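Long-range contacts in phosphonopyruvate hydrolase (Variovorax sp., PDB 2HJP), which hydrolyses the carbon-phosphorus bond of 3-phosphonopyruvate to give pyruvate and phosphate, with the help of a divalent metal cation such as magnesium: residues V151-V156 / A180-I185; G136-A141 / E176-D181; N24-K29 / I273-D278; F17-A22 / I231-N236. All coordinates share one frame; numbering follows the deposited sequence.

Contact 1: residues V151-V156 / A180-I185. With PPR (phosphonopyruvate), chain G.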
loop_
_atom_site.group_PDB
_atom_site.type_symbol
_atom_site.label_atom_id
_atom_site.label_comp_id
_atom_site.label_asym_id
_atom_site.label_seq_id
_atom_site.Cartn_x
_atom_site.Cartn_y
_atom_site.Cartn_z
ATOM N N VAL A 151 -18.682 -2.000 17.406
ATOM C CA VAL A 151 -18.398 -1.635 18.777
ATOM C C VAL A 151 -17.281 -0.657 19.009
ATOM O O VAL A 151 -16.181 -0.864 18.527
ATOM C CB VAL A 151 -18.078 -2.972 19.554
ATOM C CG1 VAL A 151 -17.627 -2.712 20.951
ATOM C CG2 VAL A 151 -19.311 -3.854 19.493
ATOM N N VAL A 152 -17.550 0.382 19.800
ATOM C CA VAL A 152 -16.518 1.344 20.096
ATOM C C VAL A 152 -16.104 1.208 21.554
ATOM O O VAL A 152 -16.898 1.436 22.468
ATOM C CB VAL A 152 -17.051 2.748 19.823
ATOM C CG1 VAL A 152 -16.033 3.798 20.308
ATOM C CG2 VAL A 152 -17.427 2.864 18.347
ATOM N N ILE A 153 -14.839 0.862 21.752
ATOM C CA ILE A 153 -14.256 0.614 23.061
ATOM C C ILE A 153 -13.302 1.707 23.418
ATOM O O ILE A 153 -12.371 2.002 22.668
ATOM C CB ILE A 153 -13.488 -0.766 23.060
ATOM C CG1 ILE A 153 -14.465 -1.889 22.627
ATOM C CG2 ILE A 153 -12.910 -1.128 24.481
ATOM C CD1 ILE A 153 -13.797 -3.203 22.229
ATOM N N ALA A 154 -13.545 2.327 24.581
ATOM C CA ALA A 154 -12.675 3.388 25.042
ATOM C C ALA A 154 -11.709 2.802 26.072
ATOM O O ALA A 154 -12.104 2.184 27.079
ATOM C CB ALA A 154 -13.502 4.496 25.694
ATOM N N ARG A 155 -10.449 3.073 25.843
ATOM C CA ARG A 155 -9.430 2.616 26.749
ATOM C C ARG A 155 -8.962 3.731 27.651
ATOM O O ARG A 155 -8.549 4.811 27.194
ATOM C CB ARG A 155 -8.294 1.998 25.934
ATOM C CG ARG A 155 -6.991 1.821 26.691
ATOM C CD ARG A 155 -5.954 1.032 25.829
ATOM N NE ARG A 155 -4.592 1.249 26.318
ATOM C CZ ARG A 155 -3.506 0.556 25.961
ATOM N NH1 ARG A 155 -3.611 -0.444 25.106
ATOM N NH2 ARG A 155 -2.297 0.906 26.422
ATOM N N VAL A 156 -9.066 3.477 28.949
ATOM C CA VAL A 156 -8.717 4.450 29.991
ATOM C C VAL A 156 -7.300 4.166 30.511
ATOM O O VAL A 156 -7.063 3.110 31.093
ATOM C CB VAL A 156 -9.778 4.340 31.179
ATOM C CG1 VAL A 156 -9.324 5.164 32.398
ATOM C CG2 VAL A 156 -11.168 4.763 30.699
ATOM N N ALA A 180 -19.283 5.229 24.378
ATOM C CA ALA A 180 -18.505 3.972 24.367
ATOM C C ALA A 180 -19.350 2.725 24.709
ATOM O O ALA A 180 -20.192 2.735 25.620
ATOM C CB ALA A 180 -17.304 4.089 25.294
ATOM N N ASP A 181 -19.152 1.630 23.956
ATOM C CA ASP A 181 -19.926 0.420 24.200
ATOM C C ASP A 181 -19.276 -0.403 25.249
ATOM O O ASP A 181 -19.895 -1.347 25.758
ATOM C CB ASP A 181 -20.021 -0.390 22.892
ATOM C CG ASP A 181 -20.809 0.370 21.800
ATOM O OD1 ASP A 181 -22.023 0.527 22.004
ATOM O OD2 ASP A 181 -20.215 0.841 20.788
ATOM N N ALA A 182 -18.007 -0.084 25.529
ATOM C CA ALA A 182 -17.261 -0.819 26.570
ATOM C C ALA A 182 -16.076 -0.026 27.021
ATOM O O ALA A 182 -15.647 0.877 26.309
ATOM C CB ALA A 182 -16.836 -2.182 26.058
ATOM N N ILE A 183 -15.557 -0.330 28.210
ATOM C CA ILE A 183 -14.430 0.395 28.729
ATOM C C ILE A 183 -13.266 -0.564 29.032
ATOM O O ILE A 183 -13.406 -1.524 29.818
ATOM C CB ILE A 183 -14.838 1.140 30.002
ATOM C CG1 ILE A 183 -16.075 2.042 29.710
ATOM C CG2 ILE A 183 -13.633 1.866 30.521
ATOM C CD1 ILE A 183 -16.312 3.188 30.608
ATOM N N LEU A 184 -12.139 -0.326 28.379
ATOM C CA LEU A 184 -10.983 -1.165 28.588
ATOM C C LEU A 184 -10.175 -0.387 29.622
ATOM O O LEU A 184 -9.737 0.713 29.340
ATOM C CB LEU A 184 -10.194 -1.319 27.276
ATOM C CG LEU A 184 -9.063 -2.393 27.334
ATOM C CD1 LEU A 184 -8.573 -2.752 25.861
ATOM C CD2 LEU A 184 -7.921 -1.868 28.323
ATOM N N ILE A 185 -10.033 -0.937 30.827
ATOM C CA ILE A 185 -9.274 -0.297 31.901
ATOM C C ILE A 185 -7.946 -1.037 31.909
ATOM O O ILE A 185 -7.872 -2.248 32.050
ATOM C CB ILE A 185 -10.027 -0.365 33.275
ATOM C CG1 ILE A 185 -9.180 0.275 34.377
ATOM C CG2 ILE A 185 -10.401 -1.862 33.653
ATOM C CD1 ILE A 185 -9.096 1.797 34.315
HETATM C C1 PPR G . -1.629 -3.683 22.017
HETATM O O1 PPR G . -1.667 -4.981 22.062
HETATM O "O2'" PPR G . -1.184 -3.041 21.104
HETATM C C2 PPR G . -2.219 -3.011 23.221
HETATM C C3 PPR G . -2.221 -3.444 24.515
HETATM O O2 PPR G . -2.787 -1.840 22.931
HETATM P P PPR G . -0.616 -2.931 25.296
HETATM O O1P PPR G . -0.662 -1.378 25.267
HETATM O O2P PPR G . 0.508 -3.547 24.419
HETATM O O3P PPR G . -0.698 -3.422 26.664
#
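Asp181 meets Val152 through two bonds at the foot of the strand pair. Its carboxylate OD2 accepts from Val152 N at 2.9 Å, an almost straight bond (174°) that uses the anti lone pair, while its own backbone N gives to Val152 O at 2.7 Å. With chi1 at -65°, CG lies beside the backbone N of Asp181, which lets one residue serve both the donor and the acceptor of Val152. Farther along, Ala154 N reaches Ala182 O, Ala154 O receives Leu184 N at 2.8 Å, and Val156 N closes on Leu184 O. This alternation, in which one strand is bonded to every second residue of the other, is the parallel pairing of a beta-alpha-beta unit: strand 151-156, helix 165-177 and strand 182-185, neighbours in the TIM-type barrel of the PEP mutase/isocitrate lyase superfamily. Arg155 and Leu184 project side by side from one face of the sheet, with Arg155 CG 4.1 Å from Leu184 CD2. The arginine chain stays extended as far as NE and carries the guanidinium to phosphonopyruvate, where NH1 and NH2 both give to O1P, at 3.1 and 3.0 Å; NH1 also makes a weak, bent bond to O2. Glu157 holds NE by a salt bridge and probably helps to fix the group's rotation. Val156 CG2 touches Ile183 CG2 at 3.8 Å on the other face, shared with Ala154, whose CB meets Ala180 CB of the preceding turn; Tyr175 of helix 165-177 covers Ala154 and Val156. Arg145 and Arg8 form salt bridges with the Asp181 carboxylate, probably favouring its charged form.

Contact 2: residues G136-A141 / E176-D181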
loop_
_atom_site.group_PDB
_atom_site.type_symbol
_atom_site.label_atom_id
_atom_site.label_comp_id
_atom_site.label_asym_id
_atom_site.label_seq_id
_atom_site.Cartn_x
_atom_site.Cartn_y
_atom_site.Cartn_z
ATOM N N GLY A 136 -15.362 13.919 22.923
ATOM C CA GLY A 136 -15.604 14.298 21.516
ATOM C C GLY A 136 -15.133 13.209 20.518
ATOM O O GLY A 136 -15.761 12.918 19.485
ATOM N N LYS A 137 -13.966 12.647 20.800
ATOM C CA LYS A 137 -13.419 11.580 19.941
ATOM C C LYS A 137 -14.288 10.305 19.900
ATOM O O LYS A 137 -14.519 9.697 18.855
ATOM C CB LYS A 137 -11.993 11.299 20.413
ATOM C CG LYS A 137 -11.055 12.483 20.043
ATOM C CD LYS A 137 -9.699 12.341 20.702
ATOM C CE LYS A 137 -8.875 11.275 20.000
ATOM N NZ LYS A 137 -7.379 11.380 20.296
ATOM N N ILE A 138 -14.779 9.906 21.045
ATOM C CA ILE A 138 -15.636 8.728 21.115
ATOM C C ILE A 138 -16.962 9.037 20.408
ATOM O O ILE A 138 -17.469 8.208 19.651
ATOM C CB ILE A 138 -15.922 8.420 22.615
ATOM C CG1 ILE A 138 -14.647 7.821 23.223
ATOM C CG2 ILE A 138 -17.135 7.463 22.781
ATOM C CD1 ILE A 138 -14.161 6.456 22.664
ATOM N N ALA A 139 -17.535 10.231 20.657
ATOM C CA ALA A 139 -18.807 10.600 19.996
ATOM C C ALA A 139 -18.594 10.641 18.468
ATOM O O ALA A 139 -19.480 10.237 17.701
ATOM C CB ALA A 139 -19.319 11.983 20.515
ATOM N N ALA A 140 -17.427 11.142 18.024
ATOM C CA ALA A 140 -17.115 11.154 16.566
ATOM C C ALA A 140 -17.064 9.704 16.028
ATOM O O ALA A 140 -17.511 9.446 14.886
ATOM C CB ALA A 140 -15.747 11.855 16.286
ATOM N N ALA A 141 -16.505 8.772 16.818
ATOM C CA ALA A 141 -16.401 7.405 16.384
ATOM C C ALA A 141 -17.767 6.784 16.272
ATOM O O ALA A 141 -18.049 6.107 15.265
ATOM C CB ALA A 141 -15.519 6.559 17.350
ATOM N N GLU A 176 -18.414 6.417 28.582
ATOM C CA GLU A 176 -19.650 5.658 28.365
ATOM C C GLU A 176 -20.776 6.659 28.066
ATOM O O GLU A 176 -21.621 6.437 27.248
ATOM C CB GLU A 176 -20.005 4.873 29.627
ATOM C CG GLU A 176 -21.396 4.291 29.605
ATOM C CD GLU A 176 -21.668 3.401 30.800
ATOM O OE1 GLU A 176 -20.780 3.144 31.635
ATOM O OE2 GLU A 176 -22.785 2.915 30.898
ATOM N N GLU A 177 -20.751 7.801 28.737
ATOM C CA GLU A 177 -21.783 8.844 28.508
ATOM C C GLU A 177 -21.622 9.379 27.082
ATOM O O GLU A 177 -22.582 9.701 26.473
ATOM C CB GLU A 177 -21.581 9.945 29.530
ATOM C CG GLU A 177 -22.375 11.233 29.388
ATOM C CD GLU A 177 -21.880 12.262 30.440
ATOM O OE1 GLU A 177 -21.474 13.415 30.080
ATOM O OE2 GLU A 177 -21.864 11.872 31.649
ATOM N N ALA A 178 -20.403 9.381 26.524
ATOM C CA ALA A 178 -20.198 9.881 25.149
ATOM C C ALA A 178 -20.556 8.802 24.119
ATOM O O ALA A 178 -20.519 9.043 22.926
ATOM C CB ALA A 178 -18.703 10.338 24.944
ATOM N N GLY A 179 -20.866 7.597 24.565
ATOM C CA GLY A 179 -21.174 6.577 23.578
ATOM C C GLY A 179 -20.327 5.320 23.550
ATOM O O GLY A 179 -20.648 4.398 22.804
ATOM N N ALA A 180 -19.283 5.229 24.378
ATOM C CA ALA A 180 -18.505 3.972 24.367
ATOM C C ALA A 180 -19.350 2.725 24.709
ATOM O O ALA A 180 -20.192 2.735 25.620
ATOM C CB ALA A 180 -17.304 4.089 25.294
ATOM N N ASP A 181 -19.152 1.630 23.956
ATOM C CA ASP A 181 -19.926 0.420 24.200
ATOM C C ASP A 181 -19.276 -0.403 25.249
ATOM O O ASP A 181 -19.895 -1.347 25.758
ATOM C CB ASP A 181 -20.021 -0.390 22.892
ATOM C CG ASP A 181 -20.809 0.370 21.800
ATOM O OD1 ASP A 181 -22.023 0.527 22.004
ATOM O OD2 ASP A 181 -20.215 0.841 20.788
#
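Ile138 faces the chain turn at Ala178-Ala180, and its side chain carries most of the contact. The CB atom lies 4.1 Å from Ala178 CB. From there the branch CG2, anti to the backbone N of Ile138, lies against the turn: it comes within 3.9 Å of Ala178 CB, 3.7 Å of Ala178 O and 3.5 Å of Ala180 N, and it also brushes the carbonyl carbon of Gly179. A single methyl group is therefore packed against backbone and side-chain atoms of three successive residues. The other branch, CG1, runs beside the backbone N and takes CD1 inward, to Ala154 CB at 3.7 Å and Val152 CG1 on strand 151-156. Ala139 adds a smaller touch, its CA resting 3.7 Å from Ala178 O. No hydrogen bond joins the two segments, so the fit rests on van der Waals contact, much of it between a methyl group and backbone atoms. Ala139 also packs on Tyr288 of the second subunit, which places this region beside a subunit interface. Gly179, with a positive phi of 121°, ends helix 165-177 in a Schellman motif, and the chain then turns into strand 182-185. Ile138 of helix 131-144 thus packs at a helix-to-strand turn in the outer helical layer of the TIM-type barrel.

Contact 3: residues N24-K29 / I273-D278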
loop_
_atom_site.group_PDB
_atom_site.type_symbol
_atom_site.label_atom_id
_atom_site.label_comp_id
_atom_site.label_asym_id
_atom_site.label_seq_id
_atom_site.Cartn_x
_atom_site.Cartn_y
_atom_site.Cartn_z
ATOM N N ASN A 24 -0.537 -11.381 11.905
ATOM C CA ASN A 24 -0.793 -11.663 10.486
ATOM C C ASN A 24 -2.017 -12.563 10.368
ATOM O O ASN A 24 -2.496 -13.017 11.384
ATOM C CB ASN A 24 0.418 -12.269 9.755
ATOM C CG ASN A 24 0.891 -13.508 10.365
ATOM O OD1 ASN A 24 0.126 -14.361 10.643
ATOM N ND2 ASN A 24 2.205 -13.628 10.545
ATOM N N PRO A 25 -2.572 -12.756 9.144
ATOM C CA PRO A 25 -3.775 -13.607 8.951
ATOM C C PRO A 25 -3.564 -15.092 9.348
ATOM O O PRO A 25 -4.493 -15.752 9.814
ATOM C CB PRO A 25 -4.065 -13.472 7.461
ATOM C CG PRO A 25 -3.637 -12.020 7.167
ATOM C CD PRO A 25 -2.303 -11.974 7.924
ATOM N N LEU A 26 -2.349 -15.611 9.142
ATOM C CA LEU A 26 -2.104 -16.999 9.501
ATOM C C LEU A 26 -2.280 -17.181 11.035
ATOM O O LEU A 26 -2.942 -18.103 11.492
ATOM C CB LEU A 26 -0.693 -17.484 9.015
ATOM C CG LEU A 26 -0.234 -18.916 9.392
ATOM C CD1 LEU A 26 -1.169 -19.923 8.816
ATOM C CD2 LEU A 26 1.184 -19.226 8.912
ATOM N N VAL A 27 -1.634 -16.329 11.802
ATOM C CA VAL A 27 -1.754 -16.409 13.251
ATOM C C VAL A 27 -3.235 -16.206 13.646
ATOM O O VAL A 27 -3.739 -16.872 14.562
ATOM C CB VAL A 27 -0.893 -15.295 13.912
ATOM C CG1 VAL A 27 -1.312 -15.116 15.370
ATOM C CG2 VAL A 27 0.656 -15.664 13.732
ATOM N N ALA A 28 -3.937 -15.292 12.968
ATOM C CA ALA A 28 -5.381 -15.081 13.302
ATOM C C ALA A 28 -6.141 -16.368 13.031
ATOM O O ALA A 28 -7.058 -16.768 13.791
ATOM C CB ALA A 28 -5.961 -13.902 12.478
ATOM N N LYS A 29 -5.822 -17.019 11.899
ATOM C CA LYS A 29 -6.473 -18.295 11.596
ATOM C C LYS A 29 -6.177 -19.328 12.697
ATOM O O LYS A 29 -7.083 -20.097 13.106
ATOM C CB LYS A 29 -6.026 -18.803 10.220
ATOM C CG LYS A 29 -6.692 -20.124 9.742
ATOM C CD LYS A 29 -6.348 -20.334 8.236
ATOM C CE LYS A 29 -7.171 -21.436 7.586
ATOM N NZ LYS A 29 -6.814 -21.576 6.132
ATOM N N ILE A 273 0.858 -25.787 3.829
ATOM C CA ILE A 273 0.075 -25.678 2.610
ATOM C C ILE A 273 -1.451 -25.828 2.890
ATOM O O ILE A 273 -2.294 -25.193 2.228
ATOM C CB ILE A 273 0.583 -26.737 1.549
ATOM C CG1 ILE A 273 1.958 -26.259 1.027
ATOM C CG2 ILE A 273 -0.349 -26.806 0.318
ATOM C CD1 ILE A 273 2.787 -27.331 0.320
ATOM N N GLU A 274 -1.802 -26.671 3.859
ATOM C CA GLU A 274 -3.202 -26.837 4.199
ATOM C C GLU A 274 -3.749 -25.556 4.892
ATOM O O GLU A 274 -4.872 -25.123 4.662
ATOM C CB GLU A 274 -3.367 -28.094 5.100
ATOM C CG GLU A 274 -4.861 -28.331 5.499
ATOM C CD GLU A 274 -5.039 -29.359 6.656
ATOM O OE1 GLU A 274 -4.258 -30.345 6.721
ATOM O OE2 GLU A 274 -5.965 -29.193 7.500
ATOM N N LEU A 275 -2.930 -24.952 5.731
ATOM C CA LEU A 275 -3.327 -23.736 6.429
ATOM C C LEU A 275 -3.488 -22.590 5.424
ATOM O O LEU A 275 -4.208 -21.629 5.678
ATOM C CB LEU A 275 -2.267 -23.354 7.478
ATOM C CG LEU A 275 -2.436 -24.099 8.825
ATOM C CD1 LEU A 275 -1.203 -23.900 9.669
ATOM C CD2 LEU A 275 -3.702 -23.578 9.554
ATOM N N GLN A 276 -2.817 -22.711 4.287
ATOM C CA GLN A 276 -2.928 -21.724 3.229
ATOM C C GLN A 276 -4.211 -21.832 2.387
ATOM O O GLN A 276 -4.442 -21.019 1.517
ATOM C CB GLN A 276 -1.717 -21.858 2.292
ATOM C CG GLN A 276 -0.421 -21.190 2.799
ATOM C CD GLN A 276 0.748 -21.571 1.867
ATOM O OE1 GLN A 276 1.014 -22.780 1.634
ATOM N NE2 GLN A 276 1.425 -20.564 1.306
ATOM N N GLY A 277 -5.030 -22.845 2.634
ATOM C CA GLY A 277 -6.267 -22.988 1.882
ATOM C C GLY A 277 -6.054 -23.769 0.584
ATOM O O GLY A 277 -6.829 -23.600 -0.394
ATOM N N ASP A 278 -5.035 -24.636 0.566
ATOM C CA ASP A 278 -4.775 -25.415 -0.633
ATOM C C ASP A 278 -6.007 -26.170 -1.139
ATOM O O ASP A 278 -6.252 -26.238 -2.327
ATOM C CB ASP A 278 -3.655 -26.397 -0.381
ATOM C CG ASP A 278 -3.124 -27.003 -1.663
ATOM O OD1 ASP A 278 -2.569 -26.212 -2.496
ATOM O OD2 ASP A 278 -3.282 -28.262 -1.788
#
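Lys29 NZ gives a hydrogen bond to the backbone carbonyl Leu275 O, and at 2.6 Å it is the shortest polar bond of the contact. The ammonium does not come in on a lone pair: the C=O...N angle is 129°, and NZ stands above the carbonyl plane, 43° out of it. The Lys29 side chain is extended throughout, and this straight chain reaches from helix 25-34 to the end of helix 269-275, bringing CE to 3.5 Å from the same oxygen. Beside the lysine, Leu26 CD1 touches Leu275 CB at 3.8 Å and Leu275 CD1 at 4.1 Å, and the two leucine side chains cross at about a right angle. Leu275 leans also on Leu30 and Gln33 of helix 25-34. Both segments are shaped by helix ends. Asn24 is the N-cap of helix 25-34, with OD1 accepting a nearly straight bond from Val27 N at 2.9 Å, whereas Gly277, with a positive phi, closes the last turn of helix 269-275 in a Schellman motif. The third subunit packs on both segments, its Ala48 on Leu26 and its Val52 on Gln276. Because the lysine meets a carbonyl near the C-terminal end of a helix, where the dipole is negative, its positive charge is probably favoured there, and one charged bond together with a leucine pair joins the C-terminal region to the first barrel helix after strand 17-21.

Contact 4: residues F17-A22 / I231-N236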
loop_
_atom_site.group_PDB
_atom_site.type_symbol
_atom_site.label_atom_id
_atom_site.label_comp_id
_atom_site.label_asym_id
_atom_site.label_seq_id
_atom_site.Cartn_x
_atom_site.Cartn_y
_atom_site.Cartn_z
ATOM N N PHE A 17 -16.072 -13.105 26.677
ATOM C CA PHE A 17 -15.550 -13.223 25.297
ATOM C C PHE A 17 -14.009 -13.126 25.312
ATOM O O PHE A 17 -13.433 -12.196 25.954
ATOM C CB PHE A 17 -16.119 -12.063 24.487
ATOM C CG PHE A 17 -15.782 -12.070 23.038
ATOM C CD1 PHE A 17 -16.521 -12.831 22.154
ATOM C CD2 PHE A 17 -14.744 -11.278 22.560
ATOM C CE1 PHE A 17 -16.247 -12.830 20.778
ATOM C CE2 PHE A 17 -14.434 -11.234 21.202
ATOM C CZ PHE A 17 -15.200 -12.026 20.281
ATOM N N THR A 18 -13.341 -14.067 24.651
ATOM C CA THR A 18 -11.878 -14.035 24.605
ATOM C C THR A 18 -11.383 -13.617 23.223
ATOM O O THR A 18 -11.942 -14.025 22.183
ATOM C CB THR A 18 -11.265 -15.410 24.934
ATOM O OG1 THR A 18 -11.674 -16.341 23.947
ATOM C CG2 THR A 18 -11.784 -15.924 26.295
ATOM N N ALA A 19 -10.373 -12.772 23.222
ATOM C CA ALA A 19 -9.819 -12.334 21.934
ATOM C C ALA A 19 -8.278 -12.487 22.069
ATOM O O ALA A 19 -7.691 -12.069 23.060
ATOM C CB ALA A 19 -10.153 -10.853 21.652
ATOM N N MET A 20 -7.668 -13.053 21.052
ATOM C CA MET A 20 -6.189 -13.285 20.997
ATOM C C MET A 20 -5.490 -12.410 19.948
ATOM O O MET A 20 -5.955 -12.224 18.780
ATOM C CB MET A 20 -5.922 -14.764 20.647
ATOM C CG MET A 20 -4.424 -15.120 20.376
ATOM S SD MET A 20 -3.374 -14.666 21.774
ATOM C CE MET A 20 -3.811 -15.989 22.975
ATOM N N ALA A 21 -4.349 -11.893 20.368
ATOM C CA ALA A 21 -3.537 -11.093 19.484
ATOM C C ALA A 21 -3.116 -11.875 18.216
ATOM O O ALA A 21 -2.900 -13.101 18.251
ATOM C CB ALA A 21 -2.253 -10.675 20.242
ATOM N N ALA A 22 -2.960 -11.152 17.109
ATOM C CA ALA A 22 -2.469 -11.734 15.889
ATOM C C ALA A 22 -1.691 -10.659 15.145
ATOM O O ALA A 22 -2.145 -9.515 15.088
ATOM C CB ALA A 22 -3.603 -12.266 14.980
ATOM N N ILE A 231 -15.006 -8.949 28.280
ATOM C CA ILE A 231 -13.988 -9.330 27.330
ATOM C C ILE A 231 -12.605 -9.435 27.941
ATOM O O ILE A 231 -12.229 -8.580 28.690
ATOM C CB ILE A 231 -13.905 -8.257 26.180
ATOM C CG1 ILE A 231 -15.184 -8.249 25.374
ATOM C CG2 ILE A 231 -12.764 -8.558 25.223
ATOM C CD1 ILE A 231 -15.426 -6.977 24.557
ATOM N N VAL A 232 -11.862 -10.500 27.662
ATOM C CA VAL A 232 -10.494 -10.516 28.103
ATOM C C VAL A 232 -9.647 -10.566 26.825
ATOM O O VAL A 232 -9.960 -11.310 25.869
ATOM C CB VAL A 232 -10.175 -11.698 28.971
ATOM C CG1 VAL A 232 -10.636 -12.914 28.325
ATOM C CG2 VAL A 232 -8.632 -11.724 29.245
ATOM N N ILE A 233 -8.593 -9.758 26.766
ATOM C CA ILE A 233 -7.742 -9.767 25.546
ATOM C C ILE A 233 -6.324 -10.277 25.899
ATOM O O ILE A 233 -5.730 -9.793 26.876
ATOM C CB ILE A 233 -7.588 -8.310 24.976
ATOM C CG1 ILE A 233 -8.927 -7.878 24.309
ATOM C CG2 ILE A 233 -6.402 -8.217 23.927
ATOM C CD1 ILE A 233 -9.130 -8.185 22.833
ATOM N N TYR A 234 -5.815 -11.238 25.114
ATOM C CA TYR A 234 -4.425 -11.730 25.270
ATOM C C TYR A 234 -3.653 -10.825 24.337
ATOM O O TYR A 234 -3.668 -10.956 23.098
ATOM C CB TYR A 234 -4.413 -13.198 24.957
ATOM C CG TYR A 234 -5.198 -13.916 26.055
ATOM C CD1 TYR A 234 -4.758 -13.887 27.366
ATOM C CD2 TYR A 234 -6.392 -14.582 25.767
ATOM C CE1 TYR A 234 -5.496 -14.519 28.397
ATOM C CE2 TYR A 234 -7.155 -15.229 26.779
ATOM C CZ TYR A 234 -6.678 -15.176 28.094
ATOM O OH TYR A 234 -7.407 -15.769 29.084
ATOM N N GLY A 235 -2.986 -9.882 24.958
ATOM C CA GLY A 235 -2.376 -8.815 24.195
ATOM C C GLY A 235 -1.233 -9.011 23.265
ATOM O O GLY A 235 -1.200 -8.329 22.215
ATOM N N ASN A 236 -0.311 -9.935 23.597
ATOM C CA ASN A 236 0.878 -10.078 22.733
ATOM C C ASN A 236 1.557 -11.452 22.792
ATOM O O ASN A 236 2.744 -11.578 22.511
ATOM C CB ASN A 236 1.912 -8.966 23.140
ATOM C CG ASN A 236 2.287 -9.000 24.664
ATOM O OD1 ASN A 236 2.160 -10.027 25.308
ATOM N ND2 ASN A 236 2.746 -7.841 25.216
#
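Strands 17-21 and 229-234, the first and last of the eight-stranded parallel barrel, pair here and close the TIM-type fold. The axes of 17-21 and 231-234 run in nearly the same direction, inclined by 17°, and four backbone bonds join them: Val232 N to Phe17 O, Ala19 N to Val232 O, Tyr234 N to Ala19 O at 2.9 Å, and Ala21 N to Tyr234 O. The third is the straightest, and the last is more bent (139°), at the point where the strand gives way to Gly235, a residue of the phosphonopyruvate pocket. On one face Phe17 and Ile231 lie side by side, with Phe17 CB 4.0 Å from Ile231 CG1, and helix 3-13 covers them through Leu7, Ala10 and Leu11. Farther along this face Ile233 packs on Trp40, which binds the substrate. The other face holds Thr18, Met20, Val232 and Tyr234. Thr18 CG2 lies beside Val232 CG1 at 3.8 Å, and its OG1 bonds to Gly37 N outside the pair. Val232 CG2 sits 4.1 Å above one face of the Tyr234 ring, offset toward the rim, while Tyr234 OH is hydrogen-bonded to Glu220. Met20 crosses Tyr234 at about a right angle; its chain bends at chi2 (56°) and again at chi3, curling the end back so that the CE methyl reaches Tyr234 CB at 3.5 Å, with SD 3.7 Å from that same CB.

Overall arrangement
The four contacts follow the barrel from its seam to its outer layer and on to the C-terminal region. Contacts 1 and 4 are strand pairs of one sheet, with centres about 14 Å apart; contact 4 joins strands one and eight, contact 1 strands five and six, and each supplies a residue of the phosphonopyruvate pocket. Contact 2, its centre about 9 Å from that of contact 1, shares Ala180 and Asp181 with it and sets helix 131-144 against strand 151-156. Contact 3 is on the opposite side of the chain's centre from contacts 1 and 2, with centres about 30 Å apart for contacts 1 and 3, yet touches contact 4 where Val27 packs on Ala22. Contacts 3 and 4 interlock along the chain, both spanning contacts 1 and 2, and both meet the third subunit.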